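PDB 6R7V: mirolysin from Tannerella forsythia, which probably cleaves proteins as a zinc-dependent metzincin peptidase of the pappalysin family, and is captured here as a latent zymogen. Local coordinates for residues H52-N57 with T121-E126; E126-E131 with W155-G160; T44-V49 with I302-L307. The protein carries 1 engineered substitution. One frame throughout, in Å; residues are numbered along the deposited sequence. Where two conformers were deposited one is given.

In the fold
Strand 45-55 takes part in two of the three contacts. Its start, 44-49, opens contact 3, which closes when the C-terminal residues 302-307 return, so its loop of 252 residues encloses both other contacts. The far end of the strand, 52-57, opens contact 1, closed 63 residues later by 121-126. Glu126 ends that contact and begins contact 2, which closes a shorter loop at 155-160; the two thus follow in series, with centres about 9 Å apart. Contact 1 ties strand 118-122 to 45-55, and contact 2 ties the loop after 118-122 to the end of neighbouring strand 152-157; contact 3, centred about 28 Å from each, brings a C-terminal helical turn to the sheet's other end.

Contact 1: H52-N57 with T121-E126; sequences HVVYNN and TSTSTE
Parallel strand pairing of Val54 and Tyr55 with Thr121 and Ser122 illustrates how a ladder of backbone bonds can be prolonged, past the end of a sheet, by one side chain. Thr121 is gripped twice: its N donates to Val53 O (2.9 Å) and its O accepts from Tyr55 N (3.0 Å). Thr123 N then reaches Tyr55 O at 2.9 Å. Where the strands give out, Asn56 takes over. With CG anti to the backbone N (chi1 175°), its amide swings across, and ND2 gives Thr123 O a nearly straight bond of 3.0 Å that lies in the amide plane. A water donates to this same oxygen and to Asn56 O. The Tyr55 ring lies across Ser122, whose CA stands over one ring face, 4.0 Å from the centroid, in a CH-pi contact; on the opposite side of the sheet Val54 CG1 meets Thr123 CG2 at 3.7 Å. Thr123 OG1 accepts from Thr125 N in an ST turn and is also hydrogen-bonded to Gly141 O. Strand 45-55 is flanked on its other edge by strand 152-157, bonded through His52 and Val54, while Val54 also packs on Phe128.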
ATOM      1  N   HIS A  52      14.029  -2.824  -3.341  1.00 13.62           N
ATOM      2  CA  HIS A  52      15.272  -3.025  -2.608  1.00 13.45           C
ATOM      3  C   HIS A  52      15.210  -4.321  -1.857  1.00 15.73           C
ATOM      4  O   HIS A  52      14.528  -4.366  -0.828  1.00 14.95           O
ATOM      5  CB  HIS A  52      15.558  -1.892  -1.613  1.00 14.68           C
ATOM      6  CG  HIS A  52      15.521  -0.521  -2.195  1.00 16.93           C
ATOM      7  ND1 HIS A  52      16.527  -0.066  -3.018  1.00 18.88           N
ATOM      8  CD2 HIS A  52      14.614   0.477  -2.018  1.00 16.72           C
ATOM      9  CE1 HIS A  52      16.200   1.178  -3.347  1.00 17.84           C
ATOM     10  NE2 HIS A  52      15.064   1.556  -2.746  1.00 16.29           N
ATOM     11  N   VAL A  53      15.916  -5.365  -2.339  1.00 14.90           N
ATOM     12  CA  VAL A  53      15.971  -6.639  -1.605  1.00 15.55           C
ATOM     13  C   VAL A  53      17.124  -6.538  -0.624  1.00 15.91           C
ATOM     14  O   VAL A  53      18.274  -6.318  -1.040  1.00 17.17           O
ATOM     15  CB  VAL A  53      16.118  -7.857  -2.543  1.00 18.15           C
ATOM     16  CG1 VAL A  53      16.125  -9.168  -1.751  1.00 18.84           C
ATOM     17  CG2 VAL A  53      15.018  -7.874  -3.603  1.00 16.83           C
ATOM     18  N   VAL A  54      16.813  -6.649   0.685  1.00 14.71           N
ATOM     19  CA  VAL A  54      17.821  -6.559   1.736  1.00 15.02           C
ATOM     20  C   VAL A  54      17.837  -7.926   2.388  1.00 17.34           C
ATOM     21  O   VAL A  54      16.819  -8.357   2.931  1.00 17.05           O
ATOM     22  CB  VAL A  54      17.489  -5.399   2.714  1.00 16.74           C
ATOM     23  CG1 VAL A  54      18.555  -5.294   3.798  1.00 18.30           C
ATOM     24  CG2 VAL A  54      17.327  -4.055   1.967  1.00 16.71           C
ATOM     25  N   TYR A  55      18.955  -8.647   2.281  1.00 16.78           N
ATOM     26  CA  TYR A  55      18.958 -10.046   2.665  1.00 17.16           C
ATOM     27  C   TYR A  55      20.107 -10.422   3.544  1.00 19.55           C
ATOM     28  O   TYR A  55      21.249 -10.014   3.308  1.00 17.75           O
ATOM     29  CB  TYR A  55      18.939 -10.930   1.380  1.00 18.12           C
ATOM     30  CG  TYR A  55      20.156 -10.806   0.487  1.00 18.06           C
ATOM     31  CD1 TYR A  55      20.250  -9.788  -0.462  1.00 20.86           C
ATOM     32  CD2 TYR A  55      21.202 -11.714   0.579  1.00 18.08           C
ATOM     33  CE1 TYR A  55      21.392  -9.632  -1.243  1.00 23.29           C
ATOM     34  CE2 TYR A  55      22.343 -11.574  -0.201  1.00 18.89           C
ATOM     35  CZ  TYR A  55      22.423 -10.541  -1.126  1.00 24.60           C
ATOM     36  OH  TYR A  55      23.538 -10.423  -1.918  1.00 26.70           O
ATOM     37  N   ASN A  56      19.816 -11.309   4.497  1.00 16.32           N
ATOM     38  CA  ASN A  56      20.793 -11.837   5.446  1.00 17.60           C
ATOM     39  C   ASN A  56      21.125 -13.286   5.107  1.00 20.41           C
ATOM     40  O   ASN A  56      22.083 -13.840   5.637  1.00 21.54           O
ATOM     41  CB  ASN A  56      20.208 -11.721   6.864  1.00 21.13           C
ATOM     42  CG  ASN A  56      21.018 -12.328   7.984  1.00 28.82           C
ATOM     43  OD1 ASN A  56      20.553 -13.250   8.690  1.00 30.07           O
ATOM     44  ND2 ASN A  56      22.252 -11.848   8.159  1.00 24.72           N
ATOM     45  N   ASN A  57      20.349 -13.910   4.223  1.00 19.55           N
ATOM     46  CA  ASN A  57      20.539 -15.302   3.816  1.00 19.14           C
ATOM     47  C   ASN A  57      19.896 -15.539   2.433  1.00 21.84           C
ATOM     48  O   ASN A  57      19.259 -14.645   1.876  1.00 19.20           O
ATOM     49  CB  ASN A  57      19.989 -16.264   4.902  1.00 21.13           C
ATOM     50  CG  ASN A  57      18.520 -16.103   5.193  1.00 21.95           C
ATOM     51  OD1 ASN A  57      17.698 -15.906   4.290  1.00 25.05           O
ATOM     52  ND2 ASN A  57      18.165 -16.155   6.472  1.00 24.77           N
ATOM     53  N   THR A 121      21.111  -5.872  -1.472  1.00 17.08           N
ATOM     54  CA  THR A 121      21.995  -5.454  -0.391  1.00 17.25           C
ATOM     55  C   THR A 121      22.099  -6.563   0.614  1.00 20.01           C
ATOM     56  O   THR A 121      21.110  -6.910   1.256  1.00 19.07           O
ATOM     57  CB  THR A 121      21.479  -4.176   0.300  1.00 23.06           C
ATOM     58  OG1 THR A 121      21.204  -3.178  -0.691  1.00 22.31           O
ATOM     59  CG2 THR A 121      22.468  -3.640   1.375  1.00 24.28           C
ATOM     60  N   SER A 122      23.312  -7.115   0.780  1.00 19.99           N
ATOM     61  CA  SER A 122      23.524  -8.115   1.819  1.00 20.40           C
ATOM     62  C   SER A 122      23.652  -7.362   3.146  1.00 21.99           C
ATOM     63  O   SER A 122      24.103  -6.198   3.181  1.00 23.05           O
ATOM     64  CB  SER A 122      24.746  -8.972   1.514  1.00 25.81           C
ATOM     65  OG  SER A 122      25.945  -8.227   1.596  1.00 38.54           O
ATOM     66  N   THR A 123      23.173  -7.983   4.222  1.00 19.12           N
ATOM     67  CA  THR A 123      23.182  -7.352   5.530  1.00 19.11           C
ATOM     68  C   THR A 123      23.490  -8.339   6.626  1.00 22.24           C
ATOM     69  O   THR A 123      23.201  -9.529   6.493  1.00 20.76           O
ATOM     70  CB  THR A 123      21.818  -6.650   5.793  1.00 23.33           C
ATOM     71  OG1 THR A 123      21.886  -5.916   7.018  1.00 20.90           O
ATOM     72  CG2 THR A 123      20.629  -7.623   5.853  1.00 20.21           C
ATOM     73  N   SER A 124      24.020  -7.810   7.731  1.00 21.02           N
ATOM     74  CA  SER A 124      24.249  -8.513   8.973  1.00 21.44           C
ATOM     75  C   SER A 124      22.991  -8.453   9.859  1.00 24.21           C
ATOM     76  O   SER A 124      22.923  -9.215  10.825  1.00 24.73           O
ATOM     77  CB  SER A 124      25.425  -7.875   9.711  1.00 24.67           C
ATOM     78  OG  SER A 124      26.660  -8.208   9.096  1.00 30.69           O
ATOM     79  N   THR A 125      22.019  -7.545   9.578  1.00 20.14           N
ATOM     80  CA  THR A 125      20.818  -7.437  10.383  1.00 19.92           C
ATOM     81  C   THR A 125      19.957  -8.682  10.170  1.00 25.71           C
ATOM     82  O   THR A 125      19.649  -9.028   9.030  1.00 25.04           O
ATOM     83  CB  THR A 125      20.088  -6.144  10.020  1.00 26.25           C
ATOM     84  OG1 THR A 125      20.953  -5.054  10.313  1.00 27.50           O
ATOM     85  CG2 THR A 125      18.784  -5.982  10.766  1.00 23.96           C
ATOM     86  N   GLU A 126      19.598  -9.370  11.257  1.00 24.42           N
ATOM     87  CA  GLU A 126      18.766 -10.576  11.140  1.00 25.14           C
ATOM     88  C   GLU A 126      17.294 -10.250  10.913  1.00 27.22           C
ATOM     89  O   GLU A 126      16.634 -10.914  10.110  1.00 26.47           O
ATOM     90  CB  GLU A 126      18.909 -11.442  12.386  1.00 26.68           C
ATOM     91  CG  GLU A 126      20.148 -12.320  12.350  1.00 42.63           C
ATOM     92  CD  GLU A 126      20.061 -13.571  13.201  1.00 73.60           C
ATOM     93  OE1 GLU A 126      20.612 -14.611  12.772  1.00 83.07           O
ATOM     94  OE2 GLU A 126      19.435 -13.524  14.286  1.00 66.68           O
TER
HETATM   95  O   HOH W   1      18.705  -3.473  -1.677  1.00 19.57           O
HETATM   96  O   HOH W   2      17.638 -13.159   9.013  1.00 25.86           O
HETATM   97  O   HOH W   3      24.482 -11.726   5.588  1.00 43.22           O

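Contact 2: E126-E131 with W155-G160; sequences ETFSME and WVCNLG
Thr127 CA lies 5.3 Å from Asn158 CA and Phe128 CA 5.2 Å from Leu159 CA, and one almost straight bond from Phe128 N to Asn158 O (2.9 Å, 176° at the hydrogen) joins the backbones, docking the loop that follows strand 118-122 on the end of strand 152-157. The Asn158 side chain adds a second link. Stretched away from its own N (chi1 180°), it carries ND2 to Glu126 O at 2.8 Å, with that oxygen close to the amide plane. The other end of the amide turns back on its own chain: OD1 accepts from Gly160 N at 3.1 Å, an Asx turn, with the donor well above the carbonyl plane. Thr127 CG2 packs beside this turn, 3.7 Å from Gly160 N. Phe128 starts its side chain toward the strand end, and the ring lies beside Cys157, with CD1 3.7 Å from Cys157 CB. The sulfur lies oblique to the ring, SG being 4.8 Å from the centroid, and Asn158 O comes to the ring edge near its plane. Leu159 CD2 makes a loose touch with Phe128 CB, and a water donates to Phe128 O and Leu159 O, adding a bridge between the backbones. Val135 also packs on Phe128. The chemistry implies a division of labour: bonds at both ends would hold the Asn158 amide in one rotation, while beside it an aromatic ring meets thiol and aliphatic groups.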
ATOM      1  N   GLU A 126      19.598  -9.370  11.257  1.00 24.42           N
ATOM      2  CA  GLU A 126      18.766 -10.576  11.140  1.00 25.14           C
ATOM      3  C   GLU A 126      17.294 -10.250  10.913  1.00 27.22           C
ATOM      4  O   GLU A 126      16.634 -10.914  10.110  1.00 26.47           O
ATOM      5  CB  GLU A 126      18.909 -11.442  12.386  1.00 26.68           C
ATOM      6  CG  GLU A 126      20.148 -12.320  12.350  1.00 42.63           C
ATOM      7  CD  GLU A 126      20.061 -13.571  13.201  1.00 73.60           C
ATOM      8  OE1 GLU A 126      20.612 -14.611  12.772  1.00 83.07           O
ATOM      9  OE2 GLU A 126      19.435 -13.524  14.286  1.00 66.68           O
ATOM     10  N   THR A 127      16.780  -9.251  11.631  1.00 23.66           N
ATOM     11  CA  THR A 127      15.379  -8.865  11.545  1.00 22.13           C
ATOM     12  C   THR A 127      15.265  -7.341  11.554  1.00 23.18           C
ATOM     13  O   THR A 127      15.889  -6.717  12.423  1.00 23.83           O
ATOM     14  CB  THR A 127      14.584  -9.481  12.723  1.00 29.93           C
ATOM     15  OG1 THR A 127      14.840 -10.884  12.804  1.00 36.91           O
ATOM     16  CG2 THR A 127      13.075  -9.240  12.614  1.00 26.58           C
ATOM     17  N   PHE A 128      14.468  -6.750  10.634  1.00 19.59           N
ATOM     18  CA  PHE A 128      14.309  -5.304  10.584  1.00 18.07           C
ATOM     19  C   PHE A 128      13.142  -4.896  11.429  1.00 25.32           C
ATOM     20  O   PHE A 128      12.195  -5.668  11.615  1.00 25.48           O
ATOM     21  CB  PHE A 128      14.145  -4.829   9.144  1.00 18.16           C
ATOM     22  CG  PHE A 128      15.476  -4.892   8.432  1.00 17.91           C
ATOM     23  CD1 PHE A 128      15.867  -6.042   7.758  1.00 18.70           C
ATOM     24  CD2 PHE A 128      16.394  -3.850   8.545  1.00 19.02           C
ATOM     25  CE1 PHE A 128      17.135  -6.130   7.170  1.00 18.95           C
ATOM     26  CE2 PHE A 128      17.652  -3.928   7.946  1.00 19.35           C
ATOM     27  CZ  PHE A 128      18.006  -5.054   7.230  1.00 18.31           C
ATOM     28  N   SER A 129      13.205  -3.672  11.929  1.00 24.24           N
ATOM     29  CA  SER A 129      12.222  -3.105  12.833  1.00 25.01           C
ATOM     30  C   SER A 129      11.475  -1.958  12.179  1.00 26.85           C
ATOM     31  O   SER A 129      12.092  -1.045  11.624  1.00 24.91           O
ATOM     32  CB  SER A 129      12.926  -2.618  14.101  1.00 29.96           C
ATOM     33  OG  SER A 129      12.242  -1.579  14.778  1.00 40.55           O
ATOM     34  N   MET A 130      10.144  -1.994  12.270  1.00 26.13           N
ATOM     35  CA  MET A 130       9.343  -0.909  11.724  0.59 26.73           C
ATOM     36  C   MET A 130       9.629   0.376  12.485  1.00 33.54           C
ATOM     37  O   MET A 130       9.805   1.430  11.861  1.00 33.71           O
ATOM     38  CB  MET A 130       7.846  -1.214  11.757  0.59 29.06           C
ATOM     39  CG  MET A 130       7.045  -0.027  11.315  0.59 32.60           C
ATOM     40  SD  MET A 130       5.300  -0.091  11.659  0.59 36.40           S
ATOM     41  CE  MET A 130       5.294   0.111  13.446  0.59 32.36           C
ATOM     42  N   GLU A 131       9.730   0.280  13.824  1.00 34.81           N
ATOM     43  CA  GLU A 131      10.006   1.355  14.779  1.00 36.86           C
ATOM     44  C   GLU A 131      11.266   2.159  14.416  1.00 40.72           C
ATOM     45  O   GLU A 131      11.238   3.391  14.461  1.00 41.59           O
ATOM     46  CB  GLU A 131      10.145   0.758  16.191  1.00 38.89           C
ATOM     47  CG  GLU A 131       8.873   0.087  16.706  1.00 52.54           C
ATOM     48  CD  GLU A 131       8.457  -1.252  16.118  1.00 71.60           C
ATOM     49  OE1 GLU A 131       9.331  -1.990  15.608  1.00 61.71           O
ATOM     50  OE2 GLU A 131       7.246  -1.567  16.181  1.00 64.39           O
ATOM     51  N   TRP A 155      10.844  -1.836  -0.101  1.00 13.30           N
ATOM     52  CA  TRP A 155      11.908  -2.622   0.519  1.00 14.10           C
ATOM     53  C   TRP A 155      11.358  -3.988   0.834  1.00 15.72           C
ATOM     54  O   TRP A 155      10.204  -4.086   1.287  1.00 15.43           O
ATOM     55  CB  TRP A 155      12.400  -1.940   1.801  1.00 14.13           C
ATOM     56  CG  TRP A 155      13.214  -0.717   1.581  1.00 14.15           C
ATOM     57  CD1 TRP A 155      14.579  -0.642   1.583  1.00 16.09           C
ATOM     58  CD2 TRP A 155      12.736   0.639   1.519  1.00 14.00           C
ATOM     59  NE1 TRP A 155      14.984   0.671   1.442  1.00 14.39           N
ATOM     60  CE2 TRP A 155      13.865   1.475   1.365  1.00 16.47           C
ATOM     61  CE3 TRP A 155      11.451   1.228   1.513  1.00 15.02           C
ATOM     62  CZ2 TRP A 155      13.755   2.870   1.296  1.00 15.47           C
ATOM     63  CZ3 TRP A 155      11.345   2.606   1.401  1.00 15.65           C
ATOM     64  CH2 TRP A 155      12.486   3.418   1.337  1.00 15.86           C
ATOM     65  N   VAL A 156      12.141  -5.048   0.560  1.00 14.69           N
ATOM     66  CA  VAL A 156      11.752  -6.424   0.850  1.00 14.58           C
ATOM     67  C   VAL A 156      12.766  -6.997   1.810  1.00 15.90           C
ATOM     68  O   VAL A 156      13.968  -6.912   1.526  1.00 16.10           O
ATOM     69  CB  VAL A 156      11.677  -7.243  -0.448  1.00 16.01           C
ATOM     70  CG1 VAL A 156      11.285  -8.692  -0.159  1.00 16.91           C
ATOM     71  CG2 VAL A 156      10.704  -6.596  -1.444  1.00 15.68           C
ATOM     72  N   CYS A 157      12.329  -7.445   2.995  1.00 14.04           N
ATOM     73  CA  CYS A 157      13.264  -7.872   4.014  1.00 14.46           C
ATOM     74  C   CYS A 157      12.587  -8.815   5.003  1.00 15.40           C
ATOM     75  O   CYS A 157      11.362  -9.033   4.920  1.00 14.84           O
ATOM     76  CB  CYS A 157      13.806  -6.643   4.744  1.00 15.06           C
ATOM     77  SG  CYS A 157      12.564  -5.790   5.750  1.00 17.48           S
ATOM     78  N   ASN A 158      13.359  -9.271   5.989  1.00 15.67           N
ATOM     79  CA  ASN A 158      12.788 -10.056   7.077  1.00 15.56           C
ATOM     80  C   ASN A 158      12.225  -9.117   8.152  1.00 18.78           C
ATOM     81  O   ASN A 158      12.995  -8.459   8.841  1.00 18.40           O
ATOM     82  CB  ASN A 158      13.833 -10.963   7.678  1.00 16.81           C
ATOM     83  CG  ASN A 158      13.278 -11.780   8.807  1.00 21.41           C
ATOM     84  OD1 ASN A 158      12.094 -12.143   8.791  1.00 21.15           O
ATOM     85  ND2 ASN A 158      14.119 -12.075   9.809  1.00 22.35           N
ATOM     86  N   LEU A 159      10.878  -9.052   8.285  1.00 19.20           N
ATOM     87  CA  LEU A 159      10.207  -8.260   9.314  1.00 18.79           C
ATOM     88  C   LEU A 159       9.839  -9.120  10.529  1.00 23.80           C
ATOM     89  O   LEU A 159       9.236  -8.614  11.471  1.00 26.11           O
ATOM     90  CB  LEU A 159       8.959  -7.585   8.741  1.00 18.11           C
ATOM     91  CG  LEU A 159       9.220  -6.505   7.699  1.00 20.11           C
ATOM     92  CD1 LEU A 159       7.909  -5.994   7.135  1.00 19.98           C
ATOM     93  CD2 LEU A 159      10.037  -5.343   8.306  1.00 21.39           C
ATOM     94  N   GLY A 160      10.218 -10.390  10.512  1.00 21.74           N
ATOM     95  CA  GLY A 160      10.023 -11.287  11.651  1.00 23.01           C
ATOM     96  C   GLY A 160       8.845 -12.226  11.536  1.00 31.75           C
ATOM     97  O   GLY A 160       8.263 -12.367  10.462  1.00 32.76           O
TER
HETATM   98  O   HOH W   4       9.800  -6.323  12.787  1.00 38.90           O

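Contact 3: T44-V49 with I302-L307; sequences TILIPV and IYANEL
Ala304 pushes its methyl group into a shallow hollow between Leu46 and Pro48, a compact example of how a helical turn can settle on the surface of a sheet. In strand 45-55 the side chains alternate, so Leu46 and Pro48 both face the turn 304-307 while Ile45 and Ile47 point to the other side, where they meet Phe290. The floor of the hollow is backbone: Leu46 O lies 3.5 Å from Ala304 CB. Its two walls are hydrocarbon, Leu46 CG and Pro48 CG each standing 3.9 Å from that same methyl carbon. The rim of the proline ring also presses on the helix backbone, with Pro48 CG 3.7 Å from Ala304 CA. Small as it is, the alanine side chain thus touches both residues and lets the turn come close, the CA atoms of Pro48 and Ala304 being 5.9 Å apart.

Beside the methyl, longer groups extend the contact. Leu46 turns its CG to the side far from its own N (chi1 174°), which sends CD2 along the turn to Asn305, where it lies 3.5 Å from ND2; the two side chains pass at a slant. At the other end Leu307 brings its CB to 4.4 Å from Pro48 CB, a looser touch. The turn is held together by Leu307 N bonding to Tyr303 O, with Tyr303 at the N-cap position. Just before it, helix 299-302 continues the cover, Met300 lying against Ile47 and Pro48.

Chemically, the join rests on dispersion and close fit and not on polar bonds between these two segments. The carbonyl oxygen facing the alanine methyl is satisfied from nearby, since Leu46 O accepts a hydrogen bond from Gln301 NE2, so a polar atom sits within an otherwise apolar interface without lacking a partner.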
ATOM      1  N   THR A  44      -3.939   8.029 -17.233  1.00 16.15           N
ATOM      2  CA  THR A  44      -3.245   6.997 -16.505  1.00 15.95           C
ATOM      3  C   THR A  44      -2.092   7.583 -15.710  1.00 18.33           C
ATOM      4  O   THR A  44      -1.330   8.418 -16.224  1.00 18.93           O
ATOM      5  CB  THR A  44      -2.742   5.902 -17.448  1.00 20.61           C
ATOM      6  OG1 THR A  44      -3.833   5.376 -18.202  1.00 18.82           O
ATOM      7  CG2 THR A  44      -2.115   4.751 -16.682  1.00 18.82           C
ATOM      8  N   ILE A  45      -2.002   7.195 -14.424  1.00 14.75           N
ATOM      9  CA  ILE A  45      -0.934   7.616 -13.530  1.00 13.62           C
ATOM     10  C   ILE A  45       0.105   6.514 -13.568  1.00 16.62           C
ATOM     11  O   ILE A  45      -0.250   5.348 -13.389  1.00 16.77           O
ATOM     12  CB  ILE A  45      -1.507   7.851 -12.112  1.00 16.05           C
ATOM     13  CG1 ILE A  45      -2.431   9.076 -12.113  1.00 17.01           C
ATOM     14  CG2 ILE A  45      -0.373   7.975 -11.085  1.00 19.11           C
ATOM     15  CD1 ILE A  45      -3.304   9.189 -10.853  1.00 17.85           C
ATOM     16  N   LEU A  46       1.365   6.868 -13.852  1.00 16.68           N
ATOM     17  CA  LEU A  46       2.441   5.883 -13.919  1.00 16.53           C
ATOM     18  C   LEU A  46       3.377   6.064 -12.729  1.00 18.47           C
ATOM     19  O   LEU A  46       3.858   7.167 -12.473  1.00 18.34           O
ATOM     20  CB  LEU A  46       3.209   6.057 -15.249  1.00 17.19           C
ATOM     21  CG  LEU A  46       4.463   5.198 -15.448  1.00 21.13           C
ATOM     22  CD1 LEU A  46       4.155   3.712 -15.346  1.00 21.43           C
ATOM     23  CD2 LEU A  46       5.082   5.506 -16.819  1.00 21.18           C
ATOM     24  N   ILE A  47       3.681   4.957 -12.066  1.00 16.19           N
ATOM     25  CA  ILE A  47       4.548   4.952 -10.904  1.00 15.07           C
ATOM     26  C   ILE A  47       5.825   4.185 -11.199  1.00 15.95           C
ATOM     27  O   ILE A  47       5.766   2.958 -11.272  1.00 15.28           O
ATOM     28  CB  ILE A  47       3.832   4.281  -9.699  1.00 17.56           C
ATOM     29  CG1 ILE A  47       2.442   4.877  -9.388  1.00 20.71           C
ATOM     30  CG2 ILE A  47       4.744   4.279  -8.435  1.00 17.64           C
ATOM     31  CD1 ILE A  47       2.396   6.192  -8.940  1.00 24.43           C
ATOM     32  N   PRO A  48       6.995   4.861 -11.294  1.00 15.04           N
ATOM     33  CA  PRO A  48       8.287   4.136 -11.390  1.00 14.78           C
ATOM     34  C   PRO A  48       8.597   3.486 -10.062  1.00 15.90           C
ATOM     35  O   PRO A  48       8.446   4.121  -9.015  1.00 15.93           O
ATOM     36  CB  PRO A  48       9.310   5.267 -11.671  1.00 15.47           C
ATOM     37  CG  PRO A  48       8.477   6.471 -12.109  1.00 17.67           C
ATOM     38  CD  PRO A  48       7.203   6.324 -11.284  1.00 15.56           C
ATOM     39  N   VAL A  49       9.011   2.214 -10.077  1.00 13.40           N
ATOM     40  CA  VAL A  49       9.250   1.467  -8.861  1.00 12.66           C
ATOM     41  C   VAL A  49      10.686   1.007  -8.789  1.00 15.55           C
ATOM     42  O   VAL A  49      11.256   0.545  -9.771  1.00 16.33           O
ATOM     43  CB  VAL A  49       8.303   0.223  -8.820  1.00 14.94           C
ATOM     44  CG1 VAL A  49       8.575  -0.667  -7.595  1.00 15.02           C
ATOM     45  CG2 VAL A  49       6.830   0.649  -8.844  1.00 15.93           C
ATOM     46  N   ILE A 302       5.962  13.812 -13.631  1.00 25.40           N
ATOM     47  CA  ILE A 302       6.713  14.638 -14.588  1.00 26.66           C
ATOM     48  C   ILE A 302       7.785  13.800 -15.316  1.00 30.57           C
ATOM     49  O   ILE A 302       7.892  13.865 -16.542  1.00 30.00           O
ATOM     50  CB  ILE A 302       7.322  15.897 -13.909  1.00 30.99           C
ATOM     51  CG1 ILE A 302       6.230  16.790 -13.227  1.00 33.02           C
ATOM     52  CG2 ILE A 302       8.150  16.750 -14.920  1.00 32.79           C
ATOM     53  CD1 ILE A 302       5.089  17.349 -14.096  1.00 44.57           C
ATOM     54  N   TYR A 303       8.502  12.969 -14.581  1.00 28.70           N
ATOM     55  CA  TYR A 303       9.557  12.197 -15.211  1.00 30.25           C
ATOM     56  C   TYR A 303       9.266  10.691 -15.222  1.00 27.54           C
ATOM     57  O   TYR A 303      10.174   9.928 -15.534  1.00 26.63           O
ATOM     58  CB  TYR A 303      10.900  12.490 -14.502  1.00 34.94           C
ATOM     59  CG  TYR A 303      11.168  13.971 -14.357  1.00 39.85           C
ATOM     60  CD1 TYR A 303      11.546  14.742 -15.454  1.00 42.22           C
ATOM     61  CD2 TYR A 303      10.961  14.621 -13.142  1.00 42.22           C
ATOM     62  CE1 TYR A 303      11.743  16.117 -15.340  1.00 43.75           C
ATOM     63  CE2 TYR A 303      11.171  15.996 -13.011  1.00 43.58           C
ATOM     64  CZ  TYR A 303      11.560  16.741 -14.114  1.00 52.13           C
ATOM     65  OH  TYR A 303      11.724  18.107 -14.009  1.00 52.78           O
ATOM     66  N   ALA A 304       8.001  10.247 -14.969  1.00 23.61           N
ATOM     67  CA  ALA A 304       7.735   8.805 -14.924  1.00 22.31           C
ATOM     68  C   ALA A 304       8.081   8.067 -16.212  1.00 24.40           C
ATOM     69  O   ALA A 304       8.665   6.986 -16.137  1.00 22.52           O
ATOM     70  CB  ALA A 304       6.288   8.524 -14.560  1.00 22.38           C
ATOM     71  N   ASN A 305       7.757   8.646 -17.384  1.00 22.41           N
ATOM     72  CA  ASN A 305       8.043   7.995 -18.661  1.00 24.12           C
ATOM     73  C   ASN A 305       9.536   7.847 -18.869  1.00 27.79           C
ATOM     74  O   ASN A 305       9.971   6.771 -19.260  1.00 28.18           O
ATOM     75  CB  ASN A 305       7.426   8.745 -19.831  1.00 27.99           C
ATOM     76  CG  ASN A 305       5.941   8.552 -19.971  1.00 50.39           C
ATOM     77  OD1 ASN A 305       5.202   9.495 -20.265  1.00 51.73           O
ATOM     78  ND2 ASN A 305       5.468   7.322 -19.797  1.00 38.72           N
ATOM     79  N   GLU A 306      10.312   8.923 -18.608  1.00 25.09           N
ATOM     80  CA  GLU A 306      11.770   8.965 -18.736  0.52 24.66           C
ATOM     81  C   GLU A 306      12.434   7.879 -17.886  1.00 25.66           C
ATOM     82  O   GLU A 306      13.380   7.231 -18.302  1.00 28.01           O
ATOM     83  CB  GLU A 306      12.282  10.346 -18.276  0.52 26.48           C
ATOM     84  CG  GLU A 306      11.861  11.498 -19.183  0.52 38.43           C
ATOM     85  CD  GLU A 306      10.596  12.259 -18.817  0.52 54.76           C
ATOM     86  OE1 GLU A 306       9.562  11.619 -18.510  0.52 37.63           O
ATOM     87  OE2 GLU A 306      10.636  13.509 -18.862  0.52 49.76           O
ATOM     88  N   LEU A 307      11.943   7.710 -16.668  1.00 19.90           N
ATOM     89  CA  LEU A 307      12.569   6.775 -15.744  1.00 18.81           C
ATOM     90  C   LEU A 307      12.181   5.313 -15.949  1.00 21.21           C
ATOM     91  O   LEU A 307      12.888   4.454 -15.412  1.00 19.96           O
ATOM     92  CB  LEU A 307      12.263   7.176 -14.294  1.00 18.61           C
ATOM     93  CG  LEU A 307      12.780   8.588 -13.898  1.00 23.35           C
ATOM     94  CD1 LEU A 307      12.327   8.932 -12.504  1.00 24.30           C
ATOM     95  CD2 LEU A 307      14.309   8.705 -14.035  1.00 24.27           C
TER